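Local structure of peptidase S15/CocE/NonD (Thaumarchaeota archaeon SCGC AB-539-E09, 4PF1) at residues 419-430 against 604-614; 262-270 against 536-544. The protein is an archaeal serine aminopeptidase of the S15 family with an alpha/beta hydrolase fold, which probably cleaves residues from the amino-terminal end of peptides. All coordinates share one frame; numbering follows the deposited sequence.

Contact 1 lies far out in the fold, its centre about 33 Å from that of the chain, and contact 2 nearer, its centre at about 20 Å. Both draw on the C-terminal, non-catalytic part: contact 1 pairs two of its strands, 425-430 and 606-611, whereas contact 2 sets its loop 536-544 against residues 262-270 of the catalytic part. Each is partly buried, but contact 1 has one sheltered face and one more exposed face carrying charges and aromatic rings. Regular backbone hydrogen bonds dominate there; contact 2 relies on one backbone bond, a few small and aromatic side chains, and a bridging water. The nearest atoms of contact 1 and contact 2 are about 11 Å apart.

Contact 1 (419-430 against 604-614); sequences PAAKQAFDEYVS and RKATQRVWRTA
Phe425 and Trp611 face each other as a non-hydrogen-bonded pair of antiparallel strands, their rings side by side but oblique, with planes at 41°. Phe425 CB sits over the five-membered ring of Trp611, 3.8 Å from its centroid. Phe425 CG sits between the backbone N and the carbonyl carbon (chi1 53°), which brings the ring against Arg609 as well, whose guanidinium lies flat on it. Glu427, extended beyond CG, offers OE2 to that same guanidinium at its edge: Arg609 NE binds Glu427 OE2 at 2.7 Å and NH2 binds it at 3.0 Å, the group being nearly coplanar with the carboxylate. Arginine suits this place because its flat face can cover a ring while its edge holds an acid.

This charged, aromatic side is the more exposed one, and Glu427 and Val429 lie at the surface. The opposite face is the buried, closely packed one. There Gln608 CB rests on the ring of Tyr428, 3.7 Å from its centroid, while the phenol OH bonds Ser578, and Val610 packs on Leu471 and Trp473. At the end of this face Arg612 grips Asp426 side-on, NE to OD2 at 2.7 Å and NH2 to OD1 at 3.0 Å, both from above the carboxylate plane; Trp473 also bonds OD2. Backbone bonds join Asp426 with Val610 and Tyr428 with Gln608, the hydrogen-bonded pairs of an antiparallel beta-sheet in the C-terminal, non-catalytic domain.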
loop_
_atom_site.group_PDB
_atom_site.type_symbol
_atom_site.label_atom_id
_atom_site.label_comp_id
_atom_site.label_asym_id
_atom_site.label_seq_id
_atom_site.Cartn_x
_atom_site.Cartn_y
_atom_site.Cartn_z
ATOM N N PRO A 419 31.480 17.511 -33.939
ATOM C CA PRO A 419 31.370 18.975 -33.759
ATOM C C PRO A 419 32.294 19.776 -34.678
ATOM O O PRO A 419 33.344 19.280 -35.093
ATOM C CB PRO A 419 31.749 19.180 -32.290
ATOM C CG PRO A 419 32.631 18.033 -31.967
ATOM C CD PRO A 419 32.169 16.872 -32.796
ATOM N N ALA A 420 31.913 21.038 -34.963
ATOM C CA ALA A 420 32.693 21.955 -35.800
ATOM C C ALA A 420 33.909 22.516 -35.032
ATOM O O ALA A 420 34.025 22.305 -33.821
ATOM C CB ALA A 420 31.807 23.094 -36.294
ATOM N N ALA A 421 34.806 23.228 -35.741
ATOM C CA ALA A 421 36.041 23.792 -35.182
ATOM C C ALA A 421 35.802 24.949 -34.203
ATOM O O ALA A 421 36.525 25.050 -33.207
ATOM C CB ALA A 421 36.954 24.254 -36.302
ATOM N N LYS A 422 34.810 25.832 -34.491
ATOM C CA LYS A 422 34.494 27.030 -33.682
ATOM C C LYS A 422 34.362 26.720 -32.179
ATOM O O LYS A 422 33.939 25.621 -31.807
ATOM C CB LYS A 422 33.212 27.723 -34.192
ATOM C CG LYS A 422 31.955 26.854 -34.106
ATOM C CD LYS A 422 30.738 27.532 -34.698
ATOM C CE LYS A 422 29.518 26.653 -34.575
ATOM N NZ LYS A 422 28.334 27.254 -35.236
ATOM N N GLN A 423 34.725 27.701 -31.327
ATOM C CA GLN A 423 34.646 27.587 -29.874
ATOM C C GLN A 423 33.219 27.254 -29.445
ATOM O O GLN A 423 32.271 27.928 -29.855
ATOM C CB GLN A 423 35.131 28.879 -29.197
ATOM C CG GLN A 423 35.240 28.767 -27.678
ATOM C CD GLN A 423 35.585 30.082 -27.038
ATOM O OE1 GLN A 423 36.759 30.429 -26.869
ATOM N NE2 GLN A 423 34.566 30.836 -26.648
ATOM N N ALA A 424 33.070 26.177 -28.661
ATOM C CA ALA A 424 31.782 25.696 -28.176
ATOM C C ALA A 424 31.960 24.867 -26.911
ATOM O O ALA A 424 32.855 24.017 -26.833
ATOM C CB ALA A 424 31.084 24.867 -29.253
ATOM N N PHE A 425 31.114 25.139 -25.915
ATOM C CA PHE A 425 31.096 24.448 -24.631
ATOM C C PHE A 425 29.789 24.724 -23.910
ATOM O O PHE A 425 29.097 25.695 -24.227
ATOM C CB PHE A 425 32.297 24.875 -23.738
ATOM C CG PHE A 425 32.465 26.367 -23.539
ATOM C CD1 PHE A 425 31.736 27.044 -22.564
ATOM C CD2 PHE A 425 33.387 27.087 -24.290
ATOM C CE1 PHE A 425 31.894 28.422 -22.379
ATOM C CE2 PHE A 425 33.550 28.463 -24.100
ATOM C CZ PHE A 425 32.804 29.120 -23.144
ATOM N N ASP A 426 29.463 23.890 -22.927
ATOM C CA ASP A 426 28.317 24.095 -22.048
ATOM C C ASP A 426 28.856 24.409 -20.665
ATOM O O ASP A 426 29.764 23.723 -20.192
ATOM C CB ASP A 426 27.392 22.874 -22.044
ATOM C CG ASP A 426 26.824 22.568 -23.410
ATOM O OD1 ASP A 426 25.996 23.371 -23.904
ATOM O OD2 ASP A 426 27.239 21.556 -24.008
ATOM N N GLU A 427 28.354 25.485 -20.047
ATOM C CA GLU A 427 28.867 25.967 -18.772
ATOM C C GLU A 427 27.867 25.827 -17.626
ATOM O O GLU A 427 26.661 25.985 -17.824
ATOM C CB GLU A 427 29.278 27.437 -18.923
ATOM C CG GLU A 427 30.155 27.974 -17.808
ATOM C CD GLU A 427 30.503 29.437 -17.974
ATOM O OE1 GLU A 427 29.657 30.293 -17.629
ATOM O OE2 GLU A 427 31.620 29.731 -18.453
ATOM N N TYR A 428 28.389 25.563 -16.413
ATOM C CA TYR A 428 27.627 25.507 -15.163
ATOM C C TYR A 428 28.551 25.750 -13.975
ATOM O O TYR A 428 29.769 25.566 -14.085
ATOM C CB TYR A 428 26.856 24.180 -15.004
ATOM C CG TYR A 428 27.700 22.968 -14.668
ATOM C CD1 TYR A 428 28.385 22.275 -15.660
ATOM C CD2 TYR A 428 27.741 22.460 -13.372
ATOM C CE1 TYR A 428 29.083 21.103 -15.376
ATOM C CE2 TYR A 428 28.472 21.313 -13.068
ATOM C CZ TYR A 428 29.143 20.637 -14.074
ATOM O OH TYR A 428 29.862 19.502 -13.787
ATOM N N VAL A 429 27.974 26.173 -12.842
ATOM C CA VAL A 429 28.738 26.417 -11.626
ATOM C C VAL A 429 28.427 25.311 -10.617
ATOM O O VAL A 429 27.259 25.078 -10.287
ATOM C CB VAL A 429 28.489 27.834 -11.036
ATOM C CG1 VAL A 429 29.267 28.036 -9.736
ATOM C CG2 VAL A 429 28.844 28.924 -12.048
ATOM N N SER A 430 29.475 24.620 -10.146
ATOM C CA SER A 430 29.336 23.582 -9.137
ATOM C C SER A 430 29.677 24.162 -7.768
ATOM O O SER A 430 30.799 24.636 -7.554
ATOM C CB SER A 430 30.224 22.389 -9.463
ATOM O OG SER A 430 30.284 21.490 -8.368
ATOM N N ARG A 604 35.367 25.420 -2.376
ATOM C CA ARG A 604 35.004 26.636 -3.113
ATOM C C ARG A 604 34.239 26.342 -4.398
ATOM O O ARG A 604 34.465 25.310 -5.036
ATOM C CB ARG A 604 36.255 27.464 -3.467
ATOM C CG ARG A 604 37.189 27.801 -2.299
ATOM C CD ARG A 604 38.161 28.930 -2.637
ATOM N NE ARG A 604 38.815 28.751 -3.939
ATOM C CZ ARG A 604 38.602 29.531 -4.999
ATOM N NH1 ARG A 604 37.764 30.557 -4.919
ATOM N NH2 ARG A 604 39.228 29.289 -6.144
ATOM N N LYS A 605 33.381 27.304 -4.815
ATOM C CA LYS A 605 32.613 27.251 -6.064
ATOM C C LYS A 605 33.557 27.228 -7.251
ATOM O O LYS A 605 34.620 27.854 -7.206
ATOM C CB LYS A 605 31.683 28.472 -6.187
ATOM C CG LYS A 605 30.510 28.485 -5.228
ATOM C CD LYS A 605 29.634 29.702 -5.476
ATOM C CE LYS A 605 28.651 29.935 -4.358
ATOM N NZ LYS A 605 27.725 31.051 -4.669
ATOM N N ALA A 606 33.177 26.515 -8.312
ATOM C CA ALA A 606 33.987 26.442 -9.523
ATOM C C ALA A 606 33.109 26.495 -10.760
ATOM O O ALA A 606 31.995 25.963 -10.756
ATOM C CB ALA A 606 34.823 25.173 -9.527
ATOM N N THR A 607 33.611 27.155 -11.811
ATOM C CA THR A 607 32.945 27.273 -13.104
ATOM C C THR A 607 33.379 26.088 -13.955
ATOM O O THR A 607 34.567 25.932 -14.226
ATOM C CB THR A 607 33.272 28.635 -13.739
ATOM O OG1 THR A 607 32.851 29.663 -12.846
ATOM C CG2 THR A 607 32.605 28.828 -15.089
ATOM N N GLN A 608 32.423 25.221 -14.323
ATOM C CA GLN A 608 32.698 24.002 -15.085
ATOM C C GLN A 608 32.254 24.146 -16.522
ATOM O O GLN A 608 31.176 24.679 -16.784
ATOM C CB GLN A 608 32.011 22.772 -14.446
ATOM C CG GLN A 608 31.934 22.774 -12.905
ATOM C CD GLN A 608 33.265 22.521 -12.242
ATOM O OE1 GLN A 608 34.184 23.336 -12.308
ATOM N NE2 GLN A 608 33.368 21.419 -11.525
ATOM N N ARG A 609 33.073 23.643 -17.460
ATOM C CA ARG A 609 32.778 23.725 -18.887
ATOM C C ARG A 609 33.028 22.402 -19.579
ATOM O O ARG A 609 34.153 21.908 -19.556
ATOM C CB ARG A 609 33.630 24.818 -19.558
ATOM C CG ARG A 609 33.210 26.239 -19.246
ATOM C CD ARG A 609 34.219 27.215 -19.812
ATOM N NE ARG A 609 33.872 28.601 -19.506
ATOM C CZ ARG A 609 34.608 29.649 -19.861
ATOM N NH1 ARG A 609 35.735 29.478 -20.540
ATOM N NH2 ARG A 609 34.221 30.876 -19.543
ATOM N N VAL A 610 31.990 21.839 -20.217
ATOM C CA VAL A 610 32.121 20.621 -21.010
ATOM C C VAL A 610 32.233 21.057 -22.480
ATOM O O VAL A 610 31.263 21.557 -23.061
ATOM C CB VAL A 610 30.978 19.605 -20.750
ATOM C CG1 VAL A 610 30.974 18.494 -21.796
ATOM C CG2 VAL A 610 31.088 19.016 -19.343
ATOM N N TRP A 611 33.446 20.935 -23.043
ATOM C CA TRP A 611 33.764 21.393 -24.394
ATOM C C TRP A 611 33.317 20.405 -25.474
ATOM O O TRP A 611 33.358 19.194 -25.269
ATOM C CB TRP A 611 35.262 21.693 -24.510
ATOM C CG TRP A 611 35.666 22.955 -23.797
ATOM C CD1 TRP A 611 35.692 23.167 -22.448
ATOM C CD2 TRP A 611 36.084 24.186 -24.404
ATOM N NE1 TRP A 611 36.092 24.455 -22.178
ATOM C CE2 TRP A 611 36.335 25.105 -23.361
ATOM C CE3 TRP A 611 36.278 24.600 -25.734
ATOM C CZ2 TRP A 611 36.805 26.402 -23.604
ATOM C CZ3 TRP A 611 36.725 25.891 -25.973
ATOM C CH2 TRP A 611 36.972 26.780 -24.917
ATOM N N ARG A 612 32.887 20.939 -26.628
ATOM C CA ARG A 612 32.376 20.156 -27.758
ATOM C C ARG A 612 32.791 20.810 -29.083
ATOM O O ARG A 612 31.987 21.478 -29.741
ATOM C CB ARG A 612 30.840 20.004 -27.667
ATOM C CG ARG A 612 30.130 21.223 -27.072
ATOM C CD ARG A 612 28.633 21.110 -27.190
ATOM N NE ARG A 612 27.960 22.240 -26.548
ATOM C CZ ARG A 612 27.637 23.371 -27.165
ATOM N NH1 ARG A 612 27.921 23.537 -28.453
ATOM N NH2 ARG A 612 27.023 24.342 -26.504
ATOM N N THR A 613 34.078 20.660 -29.435
ATOM C CA THR A 613 34.672 21.233 -30.650
ATOM C C THR A 613 35.421 20.142 -31.420
ATOM O O THR A 613 35.578 19.042 -30.902
ATOM C CB THR A 613 35.625 22.401 -30.289
ATOM O OG1 THR A 613 36.727 21.895 -29.537
ATOM C CG2 THR A 613 34.938 23.514 -29.512
ATOM N N ALA A 614 35.909 20.453 -32.640
ATOM C CA ALA A 614 36.698 19.509 -33.447
ATOM C C ALA A 614 37.945 19.040 -32.671
ATOM O O ALA A 614 38.257 17.846 -32.673
ATOM C CB ALA A 614 37.112 20.162 -34.760
#

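Contact 2 (262-270 against 536-544); sequences HPSYDSFWQ and RYREDFAVA
Tyr265 N donates to Phe541 O at 3.0 Å, the one backbone hydrogen bond between the two segments. The donor stands above the carbonyl plane, 39° out of it. Tyr265 is the centre of an inverse gamma turn, a tight bend that presents both its N-H and its carbonyl to the loop: Tyr265 O touches Ala542 CB at 3.3 Å, where a methyl is small enough to fit.

The side chain of Tyr265 can be followed outward. Tyr265 CB lies 3.8 Å from Phe541 CB, an apolar contact beside the backbone bond. CG is anti to the backbone N (chi1 -164°), and the ring then leaves the loop: CD2 still passes near Phe541 CB, while Gln270 CG covers one face. The hydroxyl at the tip bonds Asp189, with a weak second bond to Lys276. An aromatic with a polar end suits a residue that is buried along its length yet ends among charges.

The contact joins the alpha/beta hydrolase part, which contributes 262-270, to the C-terminal non-catalytic part, whose loop between strands 525-534 and 553-558 supplies 536-544. An Asx turn shapes that loop, Asp540 OD1 accepting from Ala542 N.

Serine suits position 264 because its short side chain lets Ser264 CB lie against the Tyr537 ring, 3.6 Å from Tyr537 CE1, while Ser264 OG stays 3.0 Å from Ala542 O. Beyond it, a water donates to Pro263 O at 2.8 Å and accepts from Tyr537 OH at 2.6 Å, bridging the two segments. Trp191 also donates to Pro263 O and meets the Tyr537 ring edge-to-face, while Arg536 CG lies over one face of that ring.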
loop_
_atom_site.group_PDB
_atom_site.type_symbol
_atom_site.label_atom_id
_atom_site.label_comp_id
_atom_site.label_asym_id
_atom_site.label_seq_id
_atom_site.Cartn_x
_atom_site.Cartn_y
_atom_site.Cartn_z
ATOM N N HIS A 262 45.472 5.333 2.618
ATOM C CA HIS A 262 45.584 5.023 1.190
ATOM C C HIS A 262 44.416 5.626 0.361
ATOM O O HIS A 262 43.616 4.866 -0.197
ATOM C CB HIS A 262 45.676 3.496 0.973
ATOM C CG HIS A 262 46.779 2.836 1.743
ATOM N ND1 HIS A 262 48.108 3.036 1.414
ATOM C CD2 HIS A 262 46.713 1.999 2.804
ATOM C CE1 HIS A 262 48.805 2.319 2.282
ATOM N NE2 HIS A 262 48.009 1.679 3.137
ATOM N N PRO A 263 44.331 6.980 0.198
ATOM C CA PRO A 263 43.244 7.542 -0.633
ATOM C C PRO A 263 43.454 7.297 -2.137
ATOM O O PRO A 263 42.477 7.189 -2.878
ATOM C CB PRO A 263 43.276 9.035 -0.301
ATOM C CG PRO A 263 44.681 9.304 0.113
ATOM C CD PRO A 263 45.195 8.045 0.757
ATOM N N SER A 264 44.725 7.195 -2.578
ATOM C CA SER A 264 45.081 6.958 -3.981
ATOM C C SER A 264 45.286 5.458 -4.267
ATOM O O SER A 264 45.493 4.674 -3.339
ATOM C CB SER A 264 46.336 7.743 -4.354
ATOM O OG SER A 264 47.500 7.160 -3.794
ATOM N N TYR A 265 45.243 5.075 -5.558
ATOM C CA TYR A 265 45.414 3.694 -6.024
ATOM C C TYR A 265 46.896 3.289 -5.942
ATOM O O TYR A 265 47.525 3.012 -6.967
ATOM C CB TYR A 265 44.870 3.560 -7.466
ATOM C CG TYR A 265 44.628 2.140 -7.940
ATOM C CD1 TYR A 265 43.719 1.311 -7.287
ATOM C CD2 TYR A 265 45.233 1.659 -9.097
ATOM C CE1 TYR A 265 43.462 0.019 -7.739
ATOM C CE2 TYR A 265 44.983 0.368 -9.560
ATOM C CZ TYR A 265 44.096 -0.449 -8.878
ATOM O OH TYR A 265 43.843 -1.722 -9.327
ATOM N N ASP A 266 47.451 3.258 -4.710
ATOM C CA ASP A 266 48.855 2.920 -4.474
ATOM C C ASP A 266 49.058 1.396 -4.402
ATOM O O ASP A 266 48.151 0.641 -4.766
ATOM C CB ASP A 266 49.387 3.618 -3.199
ATOM C CG ASP A 266 48.587 3.393 -1.921
ATOM O OD1 ASP A 266 47.856 2.379 -1.844
ATOM O OD2 ASP A 266 48.728 4.204 -0.985
ATOM N N SER A 267 50.252 0.951 -3.935
ATOM C CA SER A 267 50.626 -0.463 -3.815
ATOM C C SER A 267 49.606 -1.276 -3.005
ATOM O O SER A 267 49.377 -2.437 -3.329
ATOM C CB SER A 267 52.009 -0.601 -3.187
ATOM O OG SER A 267 52.027 -0.113 -1.854
ATOM N N PHE A 268 48.991 -0.662 -1.962
ATOM C CA PHE A 268 48.001 -1.314 -1.096
ATOM C C PHE A 268 46.781 -1.811 -1.889
ATOM O O PHE A 268 46.300 -2.920 -1.637
ATOM C CB PHE A 268 47.549 -0.357 0.031
ATOM C CG PHE A 268 46.427 -0.877 0.905
ATOM C CD1 PHE A 268 46.685 -1.772 1.937
ATOM C CD2 PHE A 268 45.117 -0.451 0.712
ATOM C CE1 PHE A 268 45.648 -2.256 2.742
ATOM C CE2 PHE A 268 44.080 -0.935 1.517
ATOM C CZ PHE A 268 44.354 -1.827 2.532
ATOM N N TRP A 269 46.272 -0.984 -2.819
ATOM C CA TRP A 269 45.094 -1.320 -3.614
ATOM C C TRP A 269 45.456 -2.117 -4.867
ATOM O O TRP A 269 44.702 -3.011 -5.254
ATOM C CB TRP A 269 44.319 -0.052 -3.993
ATOM C CG TRP A 269 43.713 0.670 -2.824
ATOM C CD1 TRP A 269 44.045 1.910 -2.365
ATOM C CD2 TRP A 269 42.654 0.197 -1.975
ATOM N NE1 TRP A 269 43.262 2.240 -1.282
ATOM C CE2 TRP A 269 42.391 1.211 -1.028
ATOM C CE3 TRP A 269 41.881 -0.979 -1.940
ATOM C CZ2 TRP A 269 41.404 1.080 -0.043
ATOM C CZ3 TRP A 269 40.904 -1.109 -0.962
ATOM C CH2 TRP A 269 40.676 -0.092 -0.025
ATOM N N GLN A 270 46.601 -1.796 -5.501
ATOM C CA GLN A 270 47.068 -2.485 -6.711
ATOM C C GLN A 270 47.335 -3.983 -6.444
ATOM O O GLN A 270 46.963 -4.822 -7.267
ATOM C CB GLN A 270 48.329 -1.806 -7.273
ATOM C CG GLN A 270 48.062 -0.432 -7.883
ATOM C CD GLN A 270 49.284 0.155 -8.532
ATOM O OE1 GLN A 270 49.717 -0.287 -9.598
ATOM N NE2 GLN A 270 49.850 1.187 -7.921
ATOM N N ARG A 536 41.615 14.468 -9.640
ATOM C CA ARG A 536 43.010 14.491 -9.173
ATOM C C ARG A 536 43.811 13.258 -9.690
ATOM O O ARG A 536 45.043 13.288 -9.682
ATOM C CB ARG A 536 43.072 14.580 -7.632
ATOM C CG ARG A 536 42.580 13.318 -6.921
ATOM C CD ARG A 536 42.113 13.565 -5.501
ATOM N NE ARG A 536 43.217 13.592 -4.542
ATOM C CZ ARG A 536 43.675 14.699 -3.963
ATOM N NH1 ARG A 536 44.676 14.634 -3.097
ATOM N NH2 ARG A 536 43.131 15.877 -4.242
ATOM N N TYR A 537 43.104 12.196 -10.159
ATOM C CA TYR A 537 43.732 10.972 -10.675
ATOM C C TYR A 537 43.629 10.881 -12.220
ATOM O O TYR A 537 43.688 9.782 -12.776
ATOM C CB TYR A 537 43.108 9.719 -10.011
ATOM C CG TYR A 537 43.052 9.796 -8.501
ATOM C CD1 TYR A 537 44.218 9.790 -7.737
ATOM C CD2 TYR A 537 41.835 9.884 -7.832
ATOM C CE1 TYR A 537 44.174 9.896 -6.348
ATOM C CE2 TYR A 537 41.778 9.975 -6.442
ATOM C CZ TYR A 537 42.950 9.979 -5.704
ATOM O OH TYR A 537 42.894 10.088 -4.335
ATOM N N ARG A 538 43.534 12.045 -12.904
ATOM C CA ARG A 538 43.404 12.142 -14.366
ATOM C C ARG A 538 44.602 11.542 -15.129
ATOM O O ARG A 538 44.409 10.951 -16.192
ATOM C CB ARG A 538 43.222 13.613 -14.790
ATOM C CG ARG A 538 42.796 13.789 -16.246
ATOM C CD ARG A 538 42.851 15.242 -16.692
ATOM N NE ARG A 538 44.216 15.688 -16.986
ATOM C CZ ARG A 538 44.832 15.499 -18.150
ATOM N NH1 ARG A 538 44.222 14.853 -19.135
ATOM N NH2 ARG A 538 46.066 15.944 -18.331
ATOM N N GLU A 539 45.823 11.735 -14.624
ATOM C CA GLU A 539 47.023 11.283 -15.326
ATOM C C GLU A 539 47.657 10.062 -14.673
ATOM O O GLU A 539 48.410 9.342 -15.328
ATOM C CB GLU A 539 48.035 12.425 -15.436
ATOM C CG GLU A 539 47.548 13.544 -16.338
ATOM C CD GLU A 539 48.498 14.714 -16.460
ATOM O OE1 GLU A 539 49.456 14.621 -17.261
ATOM O OE2 GLU A 539 48.268 15.737 -15.776
ATOM N N ASP A 540 47.343 9.817 -13.393
ATOM C CA ASP A 540 47.855 8.670 -12.650
ATOM C C ASP A 540 46.901 8.331 -11.515
ATOM O O ASP A 540 46.642 9.180 -10.658
ATOM C CB ASP A 540 49.271 8.957 -12.106
ATOM C CG ASP A 540 50.080 7.725 -11.719
ATOM O OD1 ASP A 540 49.471 6.645 -11.526
ATOM O OD2 ASP A 540 51.316 7.848 -11.581
ATOM N N PHE A 541 46.368 7.093 -11.507
ATOM C CA PHE A 541 45.467 6.639 -10.452
ATOM C C PHE A 541 46.215 6.526 -9.101
ATOM O O PHE A 541 45.620 6.782 -8.054
ATOM C CB PHE A 541 44.803 5.299 -10.830
ATOM C CG PHE A 541 43.606 5.395 -11.761
ATOM C CD1 PHE A 541 42.499 6.171 -11.424
ATOM C CD2 PHE A 541 43.558 4.655 -12.937
ATOM C CE1 PHE A 541 41.379 6.229 -12.263
ATOM C CE2 PHE A 541 42.443 4.725 -13.783
ATOM C CZ PHE A 541 41.357 5.506 -13.435
ATOM N N ALA A 542 47.537 6.212 -9.146
ATOM C CA ALA A 542 48.403 6.049 -7.972
ATOM C C ALA A 542 48.884 7.384 -7.368
ATOM O O ALA A 542 49.221 7.421 -6.182
ATOM C CB ALA A 542 49.611 5.193 -8.333
ATOM N N VAL A 543 48.977 8.455 -8.181
ATOM C CA VAL A 543 49.475 9.752 -7.695
ATOM C C VAL A 543 48.436 10.862 -7.925
ATOM O O VAL A 543 48.031 11.108 -9.064
ATOM C CB VAL A 543 50.847 10.141 -8.324
ATOM C CG1 VAL A 543 51.481 11.311 -7.576
ATOM C CG2 VAL A 543 51.806 8.951 -8.366
ATOM N N ALA A 544 48.048 11.562 -6.846
ATOM C CA ALA A 544 47.109 12.678 -6.929
ATOM C C ALA A 544 47.825 13.922 -7.464
ATOM O O ALA A 544 48.845 14.339 -6.908
ATOM C CB ALA A 544 46.498 12.956 -5.564
HETATM O O HOH W 1 40.636 9.233 -3.297
#